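Local atomic coordinates of monoacylglycerol lipase (Palaeococcus ferrophilus, PDB entry 6QE2), a protein that probably hydrolyses monoacylglycerols to glycerol and free fatty acids, as a serine hydrolase of the alpha/beta-hydrolase type. Residues 84-89 / 231-236; 89-94 / 111-116; 106-111 / 196-201. One frame throughout, in Å; residues are numbered along the deposited sequence.

Contact 1. Residues 84-89 / 231-236; sequences FGHSLG and AYHEIF. With LDA (lauryl dimethylamine-N-oxide), chain D; GOL (glycerol), chain C.
S87 and H233 meet through one hydrogen bond, S87 OG to H233 NE2 at 2.7 Å, with the oxygen lying at the edge of the imidazole and in its plane. The serine reaches that edge with OG anti to its own N (chi1 -162°). A glycerol sits beside this bond. Its O3 is 3.2 Å from H233 NE2, close enough for a second hydrogen bond, while its O2 accepts the N-H of H86 NE2 at 2.8 Å and donates to E234 OE2, so that a single alcohol bridges the two segments.

H86 is gripped from several sides. F236 points its CE1 corner at one imidazole face, 3.5 Å from H86 ND1, in a T-shaped pair whose planes stand 81° apart. S87 CB lies against the opposite face, and the H233 carbonyl oxygen comes in at the edge. The adjoining CE2-CZ edge of F236 meets the rim of F84, with F236 CE2 3.8 Å from F84 CZ. The detergent LDA puts its O1 3.3 Å from L88 N, the amide just after S87.

The next shell fixes these groups. D203 OD2 bonds to H233 ND1, S110 OG holds H86 ND1 and thereby sets the flip of that ring, and R28 forms a salt bridge with E234 OE2. Y29 and F245 each make an edge-to-face pair with F236.

The backbone positions the serine: S87 has a positive phi of 63° in the tight turn from strand 82-86 into helix 88-99, flanked by G85 and G89. That geometry fits the nucleophile elbow of alpha/beta hydrolases, and S87, H233 and D203 are consistent with their Ser-His-Asp catalytic triad, with L88 N placed as in an oxyanion hole.

Contact 2. Residues 89-94 / 111-116; sequences GGLTVI and SPALAK
G90 and P112 bring their backbones almost into contact, with G90 CA 4.1 Å from P112 CA, because the helix offers bare main chain at this point and the loop lies directly on it. The proline ring rests there, P112 CB standing 3.7 Å from G90 C. The helix thus presents a groove at G90, and the two residues bordering it, L91 and I94, carry the rest of the packing.

On one border, L91 wraps its side chain round the carbonyl oxygen of A113. CB, CG and both methyls all approach that oxygen, L91 CD1 coming nearest at 3.6 Å from A113 O. A113 O is buried by hydrocarbon here and has no polar partner in the model, an awkward place for a carbonyl. It gets there through the inverse gamma turn centred on A113, which folds the chain sharply and leaves P112 O 3.0 Å from L114 N. A113 CB, meanwhile, faces L91 CB in a looser apolar contact.

On the other border, I94 does the work with one methyl. CG1 lies beside the residue's own backbone N (chi1 -70°) and the chain then runs on extended, carrying I94 CD1 to the CB-CG edge of the proline ring, 3.7 Å from P112 CB. The same I94 CD1 touches L114 CD1 at 4.0 Å, so I94 fills the corner between proline and leucine.

S87 and A113 share a backbone hydrogen bond, tying the loop to the turn that starts helix 88-99, and A113 also touches the bound detergent. Helix 209-217 packs against the I94, P112 and L114 side, its L214 on both I94 and L114 and its S211 on P112 and L114, while A184 of helix 171-186 lies against L91 and L114, and strand 106-110 feeds the loop from the sheet.

Contact 3. Residues 106-111 / 196-201; sequences GVVASS and LLLVGT
V108 and L196 lie side by side at the tight part of this contact, two neighbouring strands running the same way with their axes 4.8 Å apart. Four backbone hydrogen bonds join them in parallel register: L196 N to V107 O, A109 N to L196 O, L198 N to A109 O and S111 N to L198 O, the last 2.8 Å long. On the face shared by V108, L196 and L198 the packing is close. L198 bends its CD1 over to 3.5 Å from V108 CG1, holding chi2 at 114°, away from a staggered value, and L196 CD2 lies 3.9 Å from the same methyl, V108 CG1. W252 of helix 242-256 covers V108 and L196.

This pair belongs to the central, mostly parallel sheet of the alpha/beta-hydrolase fold, where strand 106-110 lies between strands 82-86 and 195-200. On the opposite face A109 CB meets L197 CD2 at 3.8 Å, and I94 of helix 88-99 packs on both.

Past the S111 N bond the direct ladder ends. S111 leaves the strand with a positive phi (41°), and from there a water bridges the two segments: it donates to S111 OG at 2.6 Å and accepts from G200 N at 3.0 Å. S111 OG has a further hydrogen bond, to the H233 carbonyl oxygen.

Overall arrangement
After strands 5-8, 15-19 and 42-46, the chain enters strand 82-86, turns at S87 and runs through helix 88-99, strand 106-110 and the loop 111-116. Contact 2 closes this first, short loop by laying 111-116 back on the helix. Contact 3 spans a longer one, from strand 106-110 to strand 195-200, and crosses contact 2. Contact 1 closes the longest loop, joining 84-89 to 231-236 in the loop that leads to helix 242-256, and encloses both others. S111, shared by contacts 2 and 3, also reaches H233 of contact 1, and G89 belongs to contacts 1 and 2. Together they tie the core of the sheet to the putative catalytic loops.

Contact 1. Residues 84-89 / 231-236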
ATOM      1  N   PHE A  84      -7.042   1.849  -2.838  1.00 22.51           N
ATOM      2  CA  PHE A  84      -6.464   0.530  -2.610  1.00 20.24           C
ATOM      3  C   PHE A  84      -4.957   0.683  -2.507  1.00 18.65           C
ATOM      4  O   PHE A  84      -4.326   1.200  -3.435  1.00 21.63           O
ATOM      5  CB  PHE A  84      -6.804  -0.459  -3.731  1.00 18.52           C
ATOM      6  CG  PHE A  84      -6.125  -1.788  -3.562  1.00 22.31           C
ATOM      7  CD1 PHE A  84      -6.706  -2.775  -2.790  1.00 26.60           C
ATOM      8  CD2 PHE A  84      -4.883  -2.035  -4.129  1.00 25.05           C
ATOM      9  CE1 PHE A  84      -6.074  -3.988  -2.599  1.00 31.35           C
ATOM     10  CE2 PHE A  84      -4.248  -3.250  -3.943  1.00 26.27           C
ATOM     11  CZ  PHE A  84      -4.846  -4.224  -3.179  1.00 25.52           C
ATOM     12  N   GLY A  85      -4.378   0.212  -1.408  1.00 20.35           N
ATOM     13  CA  GLY A  85      -2.942   0.294  -1.226  1.00 21.39           C
ATOM     14  C   GLY A  85      -2.398  -0.997  -0.653  1.00 23.33           C
ATOM     15  O   GLY A  85      -3.077  -1.700   0.097  1.00 21.31           O
ATOM     16  N   HIS A  86      -1.156  -1.312  -1.025  1.00 22.57           N
ATOM     17  CA  HIS A  86      -0.485  -2.514  -0.543  1.00 22.69           C
ATOM     18  C   HIS A  86       0.814  -2.155   0.167  1.00 23.35           C
ATOM     19  O   HIS A  86       1.641  -1.417  -0.379  1.00 22.63           O
ATOM     20  CB  HIS A  86      -0.199  -3.484  -1.690  1.00 22.72           C
ATOM     21  CG  HIS A  86       0.727  -4.595  -1.309  1.00 22.35           C
ATOM     22  ND1 HIS A  86       0.342  -5.636  -0.489  1.00 23.42           N
ATOM     23  CD2 HIS A  86       2.026  -4.817  -1.616  1.00 27.23           C
ATOM     24  CE1 HIS A  86       1.363  -6.456  -0.316  1.00 28.34           C
ATOM     25  NE2 HIS A  86       2.398  -5.980  -0.984  1.00 27.31           N
ATOM     26  N   SER A  87       0.980  -2.688   1.380  1.00 23.26           N
ATOM     27  CA  SER A  87       2.225  -2.575   2.174  1.00 26.52           C
ATOM     28  C   SER A  87       2.516  -1.116   2.510  1.00 22.32           C
ATOM     29  O   SER A  87       1.727  -0.499   3.258  1.00 23.84           O
ATOM     30  CB  SER A  87       3.308  -3.311   1.376  1.00 31.80           C
ATOM     31  OG  SER A  87       4.399  -3.600   2.278  1.00 34.33           O
ATOM     32  N   LEU A  88       3.656  -0.543   2.066  1.00 21.75           N
ATOM     33  CA  LEU A  88       3.840   0.907   2.168  1.00 21.94           C
ATOM     34  C   LEU A  88       2.617   1.639   1.606  1.00 23.40           C
ATOM     35  O   LEU A  88       2.164   2.655   2.167  1.00 21.83           O
ATOM     36  CB  LEU A  88       5.110   1.306   1.434  1.00 23.94           C
ATOM     37  CG  LEU A  88       5.308   2.813   1.292  1.00 32.79           C
ATOM     38  CD1 LEU A  88       5.412   3.481   2.650  1.00 32.83           C
ATOM     39  CD2 LEU A  88       6.597   3.097   0.513  1.00 36.11           C
ATOM     40  N   GLY A  89       2.032   1.110   0.536  1.00 23.93           N
ATOM     41  CA  GLY A  89       0.869   1.794  -0.030  1.00 20.43           C
ATOM     42  C   GLY A  89      -0.361   1.615   0.845  1.00 20.79           C
ATOM     43  O   GLY A  89      -1.193   2.521   0.955  1.00 22.93           O
ATOM     44  N   ALA A 231      -0.788 -17.400   4.361  1.00 31.68           N
ATOM     45  CA  ALA A 231      -0.247 -16.563   3.302  1.00 27.64           C
ATOM     46  C   ALA A 231       0.885 -15.687   3.826  1.00 30.14           C
ATOM     47  O   ALA A 231       0.932 -15.333   5.007  1.00 27.49           O
ATOM     48  CB  ALA A 231      -1.346 -15.692   2.688  1.00 26.49           C
ATOM     49  N   TYR A 232       1.805 -15.348   2.928  1.00 26.62           N
ATOM     50  CA  TYR A 232       2.919 -14.463   3.231  1.00 26.10           C
ATOM     51  C   TYR A 232       2.485 -13.010   3.008  1.00 27.76           C
ATOM     52  O   TYR A 232       1.296 -12.677   3.071  1.00 27.52           O
ATOM     53  CB  TYR A 232       4.131 -14.829   2.367  1.00 28.21           C
ATOM     54  CG  TYR A 232       4.830 -16.119   2.755  1.00 33.09           C
ATOM     55  CD1 TYR A 232       4.373 -16.895   3.810  1.00 34.27           C
ATOM     56  CD2 TYR A 232       5.955 -16.549   2.063  1.00 31.19           C
ATOM     57  CE1 TYR A 232       5.015 -18.072   4.157  1.00 35.31           C
ATOM     58  CE2 TYR A 232       6.604 -17.721   2.408  1.00 40.09           C
ATOM     59  CZ  TYR A 232       6.132 -18.478   3.450  1.00 35.44           C
ATOM     60  OH  TYR A 232       6.780 -19.648   3.794  1.00 42.85           O
ATOM     61  N   HIS A 233       3.458 -12.128   2.751  1.00 29.20           N
ATOM     62  CA  HIS A 233       3.203 -10.693   2.636  1.00 25.47           C
ATOM     63  C   HIS A 233       2.350 -10.363   1.416  1.00 29.44           C
ATOM     64  O   HIS A 233       1.446  -9.522   1.492  1.00 26.67           O
ATOM     65  CB  HIS A 233       4.539  -9.957   2.577  1.00 26.81           C
ATOM     66  CG  HIS A 233       4.423  -8.465   2.502  1.00 27.56           C
ATOM     67  ND1 HIS A 233       3.831  -7.712   3.494  1.00 27.21           N
ATOM     68  CD2 HIS A 233       4.850  -7.585   1.564  1.00 29.52           C
ATOM     69  CE1 HIS A 233       3.892  -6.432   3.166  1.00 26.12           C
ATOM     70  NE2 HIS A 233       4.500  -6.329   1.997  1.00 25.41           N
ATOM     71  N   GLU A 234       2.629 -10.999   0.283  1.00 26.10           N
ATOM     72  CA  GLU A 234       1.854 -10.788  -0.938  1.00 26.67           C
ATOM     73  C   GLU A 234       0.862 -11.935  -1.076  1.00 32.86           C
ATOM     74  O   GLU A 234       1.256 -13.079  -1.325  1.00 30.48           O
ATOM     75  CB  GLU A 234       2.764 -10.692  -2.156  1.00 27.31           C
ATOM     76  CG  GLU A 234       3.590  -9.431  -2.166  1.00 30.79           C
ATOM     77  CD  GLU A 234       4.436  -9.281  -3.408  1.00 30.36           C
ATOM     78  OE1 GLU A 234       4.352 -10.149  -4.303  1.00 32.30           O
ATOM     79  OE2 GLU A 234       5.192  -8.292  -3.486  1.00 35.64           O
ATOM     80  N   ILE A 235      -0.422 -11.628  -0.894  1.00 28.13           N
ATOM     81  CA  ILE A 235      -1.469 -12.627  -1.080  1.00 24.83           C
ATOM     82  C   ILE A 235      -1.896 -12.727  -2.539  1.00 32.12           C
ATOM     83  O   ILE A 235      -2.530 -13.727  -2.915  1.00 29.16           O
ATOM     84  CB  ILE A 235      -2.670 -12.308  -0.167  1.00 29.17           C
ATOM     85  CG1 ILE A 235      -2.182 -11.950   1.239  1.00 27.52           C
ATOM     86  CG2 ILE A 235      -3.621 -13.498  -0.057  1.00 32.23           C
ATOM     87  CD1 ILE A 235      -3.241 -11.323   2.119  1.00 28.57           C
ATOM     88  N   PHE A 236      -1.520 -11.747  -3.376  1.00 29.45           N
ATOM     89  CA  PHE A 236      -2.041 -11.618  -4.741  1.00 31.81           C
ATOM     90  C   PHE A 236      -1.829 -12.874  -5.570  1.00 35.75           C
ATOM     91  O   PHE A 236      -2.695 -13.245  -6.375  1.00 31.18           O
ATOM     92  CB  PHE A 236      -1.378 -10.439  -5.457  1.00 29.25           C
ATOM     93  CG  PHE A 236      -1.601  -9.118  -4.796  1.00 37.24           C
ATOM     94  CD1 PHE A 236      -0.747  -8.674  -3.801  1.00 39.76           C
ATOM     95  CD2 PHE A 236      -2.653  -8.305  -5.185  1.00 36.04           C
ATOM     96  CE1 PHE A 236      -0.947  -7.450  -3.192  1.00 41.65           C
ATOM     97  CE2 PHE A 236      -2.862  -7.082  -4.579  1.00 44.94           C
ATOM     98  CZ  PHE A 236      -2.007  -6.653  -3.578  1.00 35.29           C
TER
HETATM   99  N1  LDA D 302       7.387  -2.075   4.008  1.00 50.61           N
HETATM  100  O1  LDA D 302       6.401  -1.473   3.566  1.00 56.81           O
HETATM  101  CM1 LDA D 302       8.130  -2.650   2.895  1.00 56.64           C
HETATM  102  CM2 LDA D 302       6.944  -3.118   4.924  1.00 39.38           C
HETATM  103  C1  LDA D 302       8.247  -1.152   4.717  1.00 46.96           C
HETATM  104  C2  LDA D 302       9.598  -1.819   4.868  1.00 35.48           C
HETATM  105  C3  LDA D 302      10.628  -0.794   5.292  1.00 42.11           C
HETATM  106  C4  LDA D 302      11.951  -1.470   5.600  1.00 48.25           C
HETATM  107  C5  LDA D 302      12.895  -0.504   6.287  1.00 56.10           C
HETATM  108  C6  LDA D 302      14.324  -1.010   6.223  1.00 50.53           C
HETATM  109  C7  LDA D 302      15.214  -0.143   7.093  1.00 51.21           C
HETATM  110  C8  LDA D 302      16.158   0.670   6.233  1.00 50.67           C
HETATM  111  C9  LDA D 302      16.135   2.130   6.639  1.00 49.58           C
HETATM  112  C10 LDA D 302      17.457   2.532   7.274  1.00 63.25           C
HETATM  113  C11 LDA D 302      17.594   4.044   7.352  1.00 53.18           C
HETATM  114  C12 LDA D 302      16.819   4.709   6.243  1.00 49.40           C
HETATM  115  C1  GOL C 301       6.461  -4.728  -2.756  1.00 40.22           C
HETATM  116  O1  GOL C 301       7.804  -4.428  -3.108  1.00 35.67           O
HETATM  117  C2  GOL C 301       6.478  -5.933  -1.849  1.00 41.62           C
HETATM  118  O2  GOL C 301       5.151  -6.308  -1.502  1.00 31.88           O
HETATM  119  C3  GOL C 301       7.251  -5.539  -0.609  1.00 46.49           C
HETATM  120  O3  GOL C 301       6.472  -4.589   0.105  1.00 52.28           O

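Contact 2. Residues 89-94 / 111-116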
ATOM      1  N   GLY A  89       2.032   1.110   0.536  1.00 23.93           N
ATOM      2  CA  GLY A  89       0.869   1.794  -0.030  1.00 20.43           C
ATOM      3  C   GLY A  89      -0.361   1.615   0.845  1.00 20.79           C
ATOM      4  O   GLY A  89      -1.193   2.521   0.955  1.00 22.93           O
ATOM      5  N   GLY A  90      -0.420   0.497   1.596  1.00 20.15           N
ATOM      6  CA  GLY A  90      -1.516   0.307   2.531  1.00 20.78           C
ATOM      7  C   GLY A  90      -1.429   1.254   3.709  1.00 21.25           C
ATOM      8  O   GLY A  90      -2.438   1.822   4.135  1.00 21.02           O
ATOM      9  N   LEU A  91      -0.221   1.443   4.249  1.00 19.24           N
ATOM     10  CA  LEU A  91      -0.024   2.472   5.261  1.00 21.81           C
ATOM     11  C   LEU A  91      -0.415   3.841   4.729  1.00 22.28           C
ATOM     12  O   LEU A  91      -1.078   4.623   5.421  1.00 21.92           O
ATOM     13  CB  LEU A  91       1.436   2.469   5.719  1.00 20.17           C
ATOM     14  CG  LEU A  91       1.866   3.638   6.607  1.00 25.68           C
ATOM     15  CD1 LEU A  91       1.079   3.672   7.902  1.00 21.49           C
ATOM     16  CD2 LEU A  91       3.361   3.562   6.885  1.00 24.41           C
ATOM     17  N   THR A  92      -0.029   4.133   3.485  1.00 19.80           N
ATOM     18  CA  THR A  92      -0.304   5.436   2.885  1.00 20.49           C
ATOM     19  C   THR A  92      -1.803   5.694   2.761  1.00 21.10           C
ATOM     20  O   THR A  92      -2.279   6.791   3.077  1.00 21.73           O
ATOM     21  CB  THR A  92       0.384   5.514   1.522  1.00 24.53           C
ATOM     22  OG1 THR A  92       1.804   5.369   1.697  1.00 24.24           O
ATOM     23  CG2 THR A  92       0.099   6.848   0.842  1.00 23.94           C
ATOM     24  N   VAL A  93      -2.571   4.703   2.301  1.00 20.35           N
ATOM     25  CA  VAL A  93      -3.998   4.954   2.121  1.00 22.71           C
ATOM     26  C   VAL A  93      -4.709   5.052   3.469  1.00 20.58           C
ATOM     27  O   VAL A  93      -5.684   5.800   3.611  1.00 22.75           O
ATOM     28  CB  VAL A  93      -4.632   3.890   1.199  1.00 21.86           C
ATOM     29  CG1 VAL A  93      -4.018   3.984  -0.182  1.00 22.66           C
ATOM     30  CG2 VAL A  93      -4.461   2.480   1.762  1.00 26.00           C
ATOM     31  N   ILE A  94      -4.222   4.343   4.488  1.00 19.13           N
ATOM     32  CA  ILE A  94      -4.764   4.527   5.829  1.00 20.53           C
ATOM     33  C   ILE A  94      -4.472   5.939   6.329  1.00 24.86           C
ATOM     34  O   ILE A  94      -5.347   6.614   6.883  1.00 21.86           O
ATOM     35  CB  ILE A  94      -4.203   3.451   6.776  1.00 21.96           C
ATOM     36  CG1 ILE A  94      -4.792   2.088   6.400  1.00 20.54           C
ATOM     37  CG2 ILE A  94      -4.509   3.800   8.228  1.00 26.71           C
ATOM     38  CD1 ILE A  94      -4.075   0.912   7.017  1.00 24.06           C
ATOM     39  N   SER A 111      -2.051  -5.929   3.407  1.00 24.14           N
ATOM     40  CA  SER A 111      -0.833  -6.035   4.211  1.00 25.05           C
ATOM     41  C   SER A 111      -0.239  -4.677   4.578  1.00 22.37           C
ATOM     42  O   SER A 111       0.944  -4.437   4.309  1.00 23.31           O
ATOM     43  CB  SER A 111       0.222  -6.857   3.462  1.00 23.38           C
ATOM     44  OG  SER A 111      -0.270  -8.145   3.114  1.00 26.01           O
ATOM     45  N   PRO A 112      -1.007  -3.759   5.164  1.00 21.69           N
ATOM     46  CA  PRO A 112      -0.467  -2.421   5.430  1.00 21.48           C
ATOM     47  C   PRO A 112       0.652  -2.470   6.461  1.00 23.48           C
ATOM     48  O   PRO A 112       0.659  -3.306   7.372  1.00 25.63           O
ATOM     49  CB  PRO A 112      -1.679  -1.643   5.954  1.00 21.88           C
ATOM     50  CG  PRO A 112      -2.588  -2.696   6.511  1.00 23.69           C
ATOM     51  CD  PRO A 112      -2.400  -3.893   5.632  1.00 22.61           C
ATOM     52  N   ALA A 113       1.623  -1.579   6.283  1.00 20.17           N
ATOM     53  CA  ALA A 113       2.795  -1.509   7.158  1.00 22.04           C
ATOM     54  C   ALA A 113       2.390  -0.823   8.457  1.00 25.48           C
ATOM     55  O   ALA A 113       2.469   0.398   8.594  1.00 26.23           O
ATOM     56  CB  ALA A 113       3.934  -0.773   6.457  1.00 22.68           C
ATOM     57  N   LEU A 114       1.949  -1.626   9.434  1.00 23.70           N
ATOM     58  CA  LEU A 114       1.441  -1.113  10.700  1.00 21.78           C
ATOM     59  C   LEU A 114       2.201  -1.646  11.910  1.00 25.04           C
ATOM     60  O   LEU A 114       1.887  -1.263  13.045  1.00 26.53           O
ATOM     61  CB  LEU A 114      -0.050  -1.450  10.843  1.00 27.21           C
ATOM     62  CG  LEU A 114      -0.963  -0.774   9.815  1.00 23.51           C
ATOM     63  CD1 LEU A 114      -2.352  -1.370   9.862  1.00 21.83           C
ATOM     64  CD2 LEU A 114      -1.018   0.727  10.064  1.00 23.55           C
ATOM     65  N   ALA A 115       3.159  -2.537  11.698  1.00 27.29           N
ATOM     66  CA  ALA A 115       3.995  -3.080  12.756  1.00 27.76           C
ATOM     67  C   ALA A 115       5.365  -3.361  12.163  1.00 31.74           C
ATOM     68  O   ALA A 115       5.475  -3.751  10.997  1.00 28.68           O
ATOM     69  CB  ALA A 115       3.389  -4.354  13.353  1.00 26.31           C
ATOM     70  N   LYS A 116       6.399  -3.140  12.967  1.00 33.17           N
ATOM     71  CA  LYS A 116       7.766  -3.396  12.533  1.00 36.30           C
ATOM     72  C   LYS A 116       7.972  -4.884  12.277  1.00 32.15           C
ATOM     73  O   LYS A 116       7.465  -5.732  13.012  1.00 34.05           O
ATOM     74  CB  LYS A 116       8.740  -2.905  13.610  1.00 36.87           C
ATOM     75  CG  LYS A 116      10.210  -3.049  13.274  1.00 46.62           C
ATOM     76  CD  LYS A 116      11.076  -2.564  14.428  1.00 31.99           C
ATOM     77  CE  LYS A 116      11.145  -3.591  15.542  1.00 38.64           C
ATOM     78  NZ  LYS A 116      11.617  -4.907  15.036  1.00 36.70           N
TER

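Contact 3. Residues 106-111 / 196-201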
ATOM      1  N   GLY A 106     -13.951   5.089   0.647  1.00 24.53           N
ATOM      2  CA  GLY A 106     -13.554   3.903   1.379  1.00 24.22           C
ATOM      3  C   GLY A 106     -12.107   3.583   1.098  1.00 26.30           C
ATOM      4  O   GLY A 106     -11.498   4.088   0.153  1.00 25.56           O
ATOM      5  N   VAL A 107     -11.535   2.737   1.950  1.00 24.80           N
ATOM      6  CA  VAL A 107     -10.118   2.410   1.847  1.00 26.35           C
ATOM      7  C   VAL A 107      -9.925   0.911   2.032  1.00 25.80           C
ATOM      8  O   VAL A 107     -10.473   0.313   2.966  1.00 25.77           O
ATOM      9  CB  VAL A 107      -9.264   3.217   2.851  1.00 29.44           C
ATOM     10  CG1 VAL A 107      -9.775   3.068   4.287  1.00 28.97           C
ATOM     11  CG2 VAL A 107      -7.815   2.809   2.749  1.00 26.52           C
ATOM     12  N   VAL A 108      -9.181   0.301   1.112  1.00 21.36           N
ATOM     13  CA  VAL A 108      -8.808  -1.108   1.168  1.00 20.50           C
ATOM     14  C   VAL A 108      -7.297  -1.152   1.324  1.00 22.97           C
ATOM     15  O   VAL A 108      -6.569  -0.579   0.502  1.00 21.52           O
ATOM     16  CB  VAL A 108      -9.233  -1.872  -0.094  1.00 26.70           C
ATOM     17  CG1 VAL A 108      -8.833  -3.338   0.017  1.00 25.22           C
ATOM     18  CG2 VAL A 108     -10.730  -1.711  -0.360  1.00 24.12           C
ATOM     19  N   ALA A 109      -6.823  -1.813   2.374  1.00 21.13           N
ATOM     20  CA  ALA A 109      -5.395  -1.910   2.649  1.00 22.71           C
ATOM     21  C   ALA A 109      -4.987  -3.377   2.657  1.00 21.69           C
ATOM     22  O   ALA A 109      -5.480  -4.158   3.477  1.00 23.66           O
ATOM     23  CB  ALA A 109      -5.042  -1.238   3.976  1.00 21.15           C
ATOM     24  N   SER A 110      -4.118  -3.748   1.723  1.00 22.51           N
ATOM     25  CA  SER A 110      -3.523  -5.075   1.663  1.00 23.87           C
ATOM     26  C   SER A 110      -2.196  -5.049   2.410  1.00 18.42           C
ATOM     27  O   SER A 110      -1.314  -4.256   2.074  1.00 21.10           O
ATOM     28  CB  SER A 110      -3.323  -5.491   0.206  1.00 26.87           C
ATOM     29  OG  SER A 110      -2.277  -6.437   0.066  1.00 26.29           O
ATOM     30  N   SER A 111      -2.051  -5.929   3.407  1.00 24.14           N
ATOM     31  CA  SER A 111      -0.833  -6.035   4.211  1.00 25.05           C
ATOM     32  C   SER A 111      -0.239  -4.677   4.578  1.00 22.37           C
ATOM     33  O   SER A 111       0.944  -4.437   4.309  1.00 23.31           O
ATOM     34  CB  SER A 111       0.222  -6.857   3.462  1.00 23.38           C
ATOM     35  OG  SER A 111      -0.270  -8.145   3.114  1.00 26.01           O
ATOM     36  N   LEU A 196     -11.463  -1.815   4.759  1.00 23.66           N
ATOM     37  CA  LEU A 196     -11.200  -3.245   4.618  1.00 23.53           C
ATOM     38  C   LEU A 196      -9.700  -3.473   4.747  1.00 23.46           C
ATOM     39  O   LEU A 196      -8.914  -2.871   4.009  1.00 22.24           O
ATOM     40  CB  LEU A 196     -11.709  -3.778   3.273  1.00 22.46           C
ATOM     41  CG  LEU A 196     -11.313  -5.209   2.899  1.00 23.82           C
ATOM     42  CD1 LEU A 196     -11.878  -6.233   3.900  1.00 24.04           C
ATOM     43  CD2 LEU A 196     -11.759  -5.533   1.472  1.00 26.82           C
ATOM     44  N   LEU A 197      -9.304  -4.324   5.693  1.00 22.75           N
ATOM     45  CA  LEU A 197      -7.917  -4.725   5.869  1.00 25.10           C
ATOM     46  C   LEU A 197      -7.771  -6.196   5.499  1.00 22.91           C
ATOM     47  O   LEU A 197      -8.585  -7.025   5.914  1.00 27.37           O
ATOM     48  CB  LEU A 197      -7.480  -4.510   7.324  1.00 22.96           C
ATOM     49  CG  LEU A 197      -7.731  -3.111   7.889  1.00 23.15           C
ATOM     50  CD1 LEU A 197      -7.399  -3.089   9.374  1.00 23.75           C
ATOM     51  CD2 LEU A 197      -6.890  -2.075   7.154  1.00 22.76           C
ATOM     52  N   LEU A 198      -6.725  -6.522   4.738  1.00 22.60           N
ATOM     53  CA  LEU A 198      -6.460  -7.892   4.311  1.00 21.79           C
ATOM     54  C   LEU A 198      -5.037  -8.267   4.698  1.00 24.49           C
ATOM     55  O   LEU A 198      -4.092  -7.558   4.335  1.00 26.86           O
ATOM     56  CB  LEU A 198      -6.645  -8.059   2.797  1.00 24.89           C
ATOM     57  CG  LEU A 198      -7.948  -7.570   2.175  1.00 28.77           C
ATOM     58  CD1 LEU A 198      -7.635  -6.411   1.256  1.00 29.42           C
ATOM     59  CD2 LEU A 198      -8.640  -8.677   1.405  1.00 29.68           C
ATOM     60  N   VAL A 199      -4.877  -9.372   5.435  1.00 23.66           N
ATOM     61  CA  VAL A 199      -3.566  -9.791   5.914  1.00 28.91           C
ATOM     62  C   VAL A 199      -3.373 -11.289   5.720  1.00 27.66           C
ATOM     63  O   VAL A 199      -4.331 -12.068   5.741  1.00 25.94           O
ATOM     64  CB  VAL A 199      -3.351  -9.423   7.401  1.00 26.08           C
ATOM     65  CG1 VAL A 199      -3.378  -7.916   7.584  1.00 27.14           C
ATOM     66  CG2 VAL A 199      -4.410 -10.087   8.269  1.00 29.36           C
ATOM     67  N   GLY A 200      -2.121 -11.681   5.503  1.00 25.28           N
ATOM     68  CA  GLY A 200      -1.721 -13.081   5.556  1.00 26.70           C
ATOM     69  C   GLY A 200      -1.151 -13.401   6.926  1.00 25.42           C
ATOM     70  O   GLY A 200      -0.343 -12.643   7.462  1.00 28.85           O
ATOM     71  N   THR A 201      -1.569 -14.546   7.490  1.00 26.45           N
ATOM     72  CA  THR A 201      -1.207 -14.831   8.875  1.00 24.82           C
ATOM     73  C   THR A 201       0.272 -15.146   9.053  1.00 29.74           C
ATOM     74  O   THR A 201       0.786 -15.010  10.167  1.00 29.86           O
ATOM     75  CB  THR A 201      -2.023 -16.004   9.433  1.00 33.63           C
ATOM     76  OG1 THR A 201      -1.713 -17.197   8.703  1.00 32.54           O
ATOM     77  CG2 THR A 201      -3.514 -15.722   9.350  1.00 29.95           C
TER
HETATM   78  O   HOH W   1      -0.251  -9.324   5.457  1.00 22.99           O